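Local coordinates for Tat (Twin-arginine translocation) pathway signal sequence containing protein (Mycobacterium tuberculosis, PDB 5IMU) that is of unknown function but probably carries a Tat export signal, the crystallised piece joining an alpha/beta/alpha sandwich to a helix bundle, at residues D136-R140 and I141-I145; E161-H164 and G165-A169. One frame throughout, in Å; residues are numbered along the deposited sequence.

Contact 1 (D136-R140 and I141-I145); sequences DSLPR and IAQAI
Gln143 NE2 and Leu138 O are bridged by water 1, which accepts a hydrogen bond from NE2 at 3.0 Å. The water lies 2.9 Å from Leu138 O, to which it can donate, though other acceptors compete for its protons. NE2 has a second grip, a hydrogen bond to the backbone oxygen of Val132, so it is tied directly to helix 124-133 and, through the water, to the loop. CG lies beside the backbone N (chi1 -56°), and a bend at chi2 (-65°) turns NE2 back toward the loop instead of out along the helix.

Pro139 stands at the N-cap position, and its ring carries no N-H that would need a partner there. Its carbonyl begins the helical bonding with a weak bond from Ala142 N, N to O 3.1 Å and bent to 135° at the hydrogen. One residue on, Arg140 O accepts from Ala144 N at 2.9 Å. The side chains close the turn on its apolar side: Leu138 CG rests on Ala142 CB at 3.7 Å, while Pro139 CG meets the CG2 branch of Ile141 at 3.9 Å, the two side chains slanting across one another. Leu138 and Ala142 also reach helix 183-199, and Pro139 and Ile141 reach helix 157-177.

Chemically, the contact divides into an apolar seam turned to the neighbouring helices and a polar tie made by Gln143. The amide and its water join the first turn of helix 140-151 to the end of helix 124-133 and, by way of the water, to Leu138 in the loop.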
loop_
_atom_site.group_PDB
_atom_site.type_symbol
_atom_site.label_atom_id
_atom_site.label_comp_id
_atom_site.label_asym_id
_atom_site.label_seq_id
_atom_site.Cartn_x
_atom_site.Cartn_y
_atom_site.Cartn_z
ATOM N N ASP A 136 12.348 7.442 16.875
ATOM C CA ASP A 136 13.707 7.975 16.859
ATOM C C ASP A 136 14.336 7.915 15.469
ATOM O O ASP A 136 15.248 8.694 15.173
ATOM C CB ASP A 136 14.577 7.211 17.861
ATOM C CG ASP A 136 15.835 7.971 18.245
ATOM O OD1 ASP A 136 15.738 9.186 18.511
ATOM O OD2 ASP A 136 16.924 7.354 18.276
ATOM N N SER A 137 13.870 7.012 14.608
ATOM C CA SER A 137 14.542 6.727 13.347
ATOM C C SER A 137 14.146 7.662 12.208
ATOM O O SER A 137 14.725 7.562 11.120
ATOM C CB SER A 137 14.272 5.276 12.936
ATOM O OG SER A 137 12.878 5.016 12.886
ATOM N N LEU A 138 13.195 8.568 12.427
ATOM C CA LEU A 138 12.718 9.435 11.359
ATOM C C LEU A 138 13.793 10.444 10.952
ATOM O O LEU A 138 14.629 10.838 11.770
ATOM C CB LEU A 138 11.464 10.184 11.806
ATOM C CG LEU A 138 10.077 9.840 11.250
ATOM C CD1 LEU A 138 10.032 8.480 10.570
ATOM C CD2 LEU A 138 9.039 9.924 12.362
ATOM N N PRO A 139 13.790 10.884 9.694
ATOM C CA PRO A 139 14.725 11.936 9.279
ATOM C C PRO A 139 14.280 13.302 9.779
ATOM O O PRO A 139 13.145 13.497 10.221
ATOM C CB PRO A 139 14.683 11.863 7.749
ATOM C CG PRO A 139 13.310 11.367 7.451
ATOM C CD PRO A 139 12.975 10.398 8.565
ATOM N N ARG A 140 15.205 14.264 9.687
ATOM C CA ARG A 140 14.950 15.597 10.229
ATOM C C ARG A 140 13.735 16.250 9.576
ATOM O O ARG A 140 12.992 16.989 10.235
ATOM C CB ARG A 140 16.193 16.476 10.063
ATOM C CG ARG A 140 15.984 17.940 10.439
ATOM C CD ARG A 140 17.277 18.744 10.349
ATOM N NE ARG A 140 18.176 18.467 11.468
ATOM C CZ ARG A 140 19.439 18.878 11.534
ATOM N NH1 ARG A 140 19.964 19.578 10.539
ATOM N NH2 ARG A 140 20.182 18.581 12.593
ATOM N N ILE A 141 13.506 15.984 8.286
ATOM C CA ILE A 141 12.397 16.626 7.587
ATOM C C ILE A 141 11.063 16.259 8.226
ATOM O O ILE A 141 10.139 17.079 8.267
ATOM C CB ILE A 141 12.424 16.272 6.085
ATOM C CG1 ILE A 141 11.342 17.051 5.339
ATOM C CG2 ILE A 141 12.242 14.772 5.867
ATOM C CD1 ILE A 141 11.546 18.548 5.354
ATOM N N ALA A 142 10.943 15.037 8.750
ATOM C CA ALA A 142 9.698 14.630 9.392
ATOM C C ALA A 142 9.446 15.435 10.658
ATOM O O ALA A 142 8.327 15.903 10.895
ATOM C CB ALA A 142 9.729 13.131 9.701
ATOM N N GLN A 143 10.476 15.607 11.490
ATOM C CA GLN A 143 10.325 16.451 12.670
ATOM C C GLN A 143 10.051 17.898 12.285
ATOM O O GLN A 143 9.384 18.625 13.029
ATOM C CB GLN A 143 11.578 16.370 13.545
ATOM C CG GLN A 143 11.959 14.958 13.985
ATOM C CD GLN A 143 10.930 14.320 14.904
ATOM O OE1 GLN A 143 10.113 15.006 15.517
ATOM N NE2 GLN A 143 10.971 12.996 15.006
ATOM N N ALA A 144 10.534 18.323 11.117
ATOM C CA ALA A 144 10.465 19.735 10.752
ATOM C C ALA A 144 9.068 20.144 10.296
ATOM O O ALA A 144 8.618 21.254 10.599
ATOM C CB ALA A 144 11.494 20.046 9.664
ATOM N N ILE A 145 8.364 19.278 9.562
ATOM C CA ILE A 145 7.123 19.689 8.916
ATOM C C ILE A 145 5.924 18.857 9.354
ATOM O O ILE A 145 4.839 19.009 8.793
ATOM C CB ILE A 145 7.257 19.672 7.380
ATOM C CG1 ILE A 145 7.439 18.243 6.867
ATOM C CG2 ILE A 145 8.412 20.563 6.931
ATOM C CD1 ILE A 145 7.306 18.134 5.360
HETATM O O HOH W 1 13.503 11.563 14.393
#

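Contact 2 (E161-H164 and G165-A169); sequences ELLH and GCITA
The imidazole of His164 and the side chain of Thr168 meet one helical turn apart, with the hydroxyl approaching the ring at a slant, neither squarely over it nor in its plane. Thr168 OG1 is 3.8 Å from His164 CD2 and equally far from NE2, a van der Waals approach to that side of the ring. Gly165 N is likewise oblique to the ring. With CG trans to the main-chain N (chi1 -166°), the imidazole leans out beside the carbonyl, and its ND1 is hydrogen-bonded to Glu196 of helix 183-199, which restrains its rotation.

His164 O accepts from Thr168 N, 2.9 Å away, in a nearly straight bond, 168° at the hydrogen. Thr168 OG1 lies 3.1 Å from this same His164 O, a separation that suits a second, side-chain bond, although its proton could also go to another acceptor. The first torsion of Thr168 (chi1 -58°) places OG1 beside its own N, on the side of the preceding turn.

Two further i to i+4 pairs are apolar. Leu162 CD1 touches Cys166 SG at 4.0 Å, and Leu163 CG approaches Ile167 CD1 at 4.1 Å, the latter pair crossing at an angle. Leu162, Leu163 and Cys166 extend to helix 140-151; Leu163 also packs on helix 183-199, as does Ile167.

Backbone bonds from Gly165 N to Glu161 O, from Cys166 N to Leu162 O and from Ile167 N to Leu163 O, each 2.9 Å, continue the regular i to i+4 alpha-helical bonding. The geometry is that of an alpha-helix inside a helix bundle, here helix 157-177 in the DUF5631 region, with apolar residues directed at two neighbouring helices.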
loop_
_atom_site.group_PDB
_atom_site.type_symbol
_atom_site.label_atom_id
_atom_site.label_comp_id
_atom_site.label_asym_id
_atom_site.label_seq_id
_atom_site.Cartn_x
_atom_site.Cartn_y
_atom_site.Cartn_z
ATOM N N GLU A 161 10.519 18.561 -1.548
ATOM C CA GLU A 161 11.519 17.809 -2.298
ATOM C C GLU A 161 12.305 16.876 -1.384
ATOM O O GLU A 161 12.541 15.710 -1.722
ATOM C CB GLU A 161 12.459 18.772 -3.023
ATOM C CG GLU A 161 11.808 19.528 -4.167
ATOM C CD GLU A 161 12.668 20.667 -4.679
ATOM O OE1 GLU A 161 13.505 21.179 -3.905
ATOM O OE2 GLU A 161 12.513 21.054 -5.856
ATOM N N LEU A 162 12.718 17.375 -0.217
ATOM C CA LEU A 162 13.457 16.538 0.724
ATOM C C LEU A 162 12.586 15.408 1.255
ATOM O O LEU A 162 13.044 14.265 1.373
ATOM C CB LEU A 162 13.995 17.392 1.875
ATOM C CG LEU A 162 14.741 16.663 2.994
ATOM C CD1 LEU A 162 15.881 15.824 2.437
ATOM C CD2 LEU A 162 15.258 17.665 4.016
ATOM N N LEU A 163 11.326 15.710 1.582
ATOM C CA LEU A 163 10.413 14.673 2.053
ATOM C C LEU A 163 10.282 13.553 1.027
ATOM O O LEU A 163 10.373 12.367 1.368
ATOM C CB LEU A 163 9.045 15.279 2.365
ATOM C CG LEU A 163 7.928 14.287 2.699
ATOM C CD1 LEU A 163 8.251 13.498 3.964
ATOM C CD2 LEU A 163 6.596 15.003 2.837
ATOM N N HIS A 164 10.074 13.910 -0.242
ATOM C CA HIS A 164 9.942 12.880 -1.264
ATOM C C HIS A 164 11.248 12.121 -1.452
ATOM O O HIS A 164 11.238 10.909 -1.697
ATOM C CB HIS A 164 9.488 13.479 -2.592
ATOM C CG HIS A 164 9.027 12.446 -3.573
ATOM N ND1 HIS A 164 7.805 11.817 -3.465
ATOM C CD2 HIS A 164 9.637 11.901 -4.653
ATOM C CE1 HIS A 164 7.672 10.946 -4.449
ATOM N NE2 HIS A 164 8.772 10.976 -5.182
ATOM N N GLY A 165 12.382 12.817 -1.346
ATOM C CA GLY A 165 13.662 12.135 -1.432
ATOM C C GLY A 165 13.849 11.119 -0.323
ATOM O O GLY A 165 14.428 10.050 -0.534
ATOM N N CYS A 166 13.352 11.432 0.876
ATOM C CA CYS A 166 13.451 10.486 1.981
ATOM C C CYS A 166 12.471 9.329 1.824
ATOM O O CYS A 166 12.774 8.205 2.239
ATOM C CB CYS A 166 13.223 11.204 3.311
ATOM S SG CYS A 166 14.583 12.296 3.795
ATOM N N ILE A 167 11.299 9.583 1.238
ATOM C CA ILE A 167 10.359 8.498 0.958
ATOM C C ILE A 167 10.963 7.523 -0.045
ATOM O O ILE A 167 10.910 6.300 0.139
ATOM C CB ILE A 167 9.016 9.062 0.458
ATOM C CG1 ILE A 167 8.275 9.763 1.596
ATOM C CG2 ILE A 167 8.162 7.954 -0.139
ATOM C CD1 ILE A 167 7.074 10.563 1.143
ATOM N N THR A 168 11.551 8.052 -1.122
ATOM C CA THR A 168 12.180 7.196 -2.122
ATOM C C THR A 168 13.316 6.382 -1.514
ATOM O O THR A 168 13.517 5.215 -1.874
ATOM C CB THR A 168 12.694 8.049 -3.286
ATOM O OG1 THR A 168 11.603 8.779 -3.860
ATOM C CG2 THR A 168 13.330 7.173 -4.357
ATOM N N ALA A 169 14.059 6.975 -0.577
ATOM C CA ALA A 169 15.205 6.285 0.006
ATOM C C ALA A 169 14.771 5.128 0.901
ATOM O O ALA A 169 15.352 4.039 0.836
ATOM C CB ALA A 169 16.070 7.276 0.782
#

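Overall arrangement
Contact 1 forms the start of helix 140-151, and contact 2 lies on helix 157-177, the next helix in the chain; their centres are about 11 Å apart. They touch directly through apolar atoms. Ile141 CB lies 3.8 Å from Leu162 CD2, and Cys166 SG is 4.0 Å from Pro139 CB, so the proline that precedes one helix packs on the flank of the other. Helix 183-199 touches both contacts: Leu192 meets Ala142 of contact 1 and Ile167 of contact 2. Both belong to the DUF5631 region, whereas the potassium ion is bound by Thr44, Asn64 and Thr66, in the part of the chain that holds the beta-sheet.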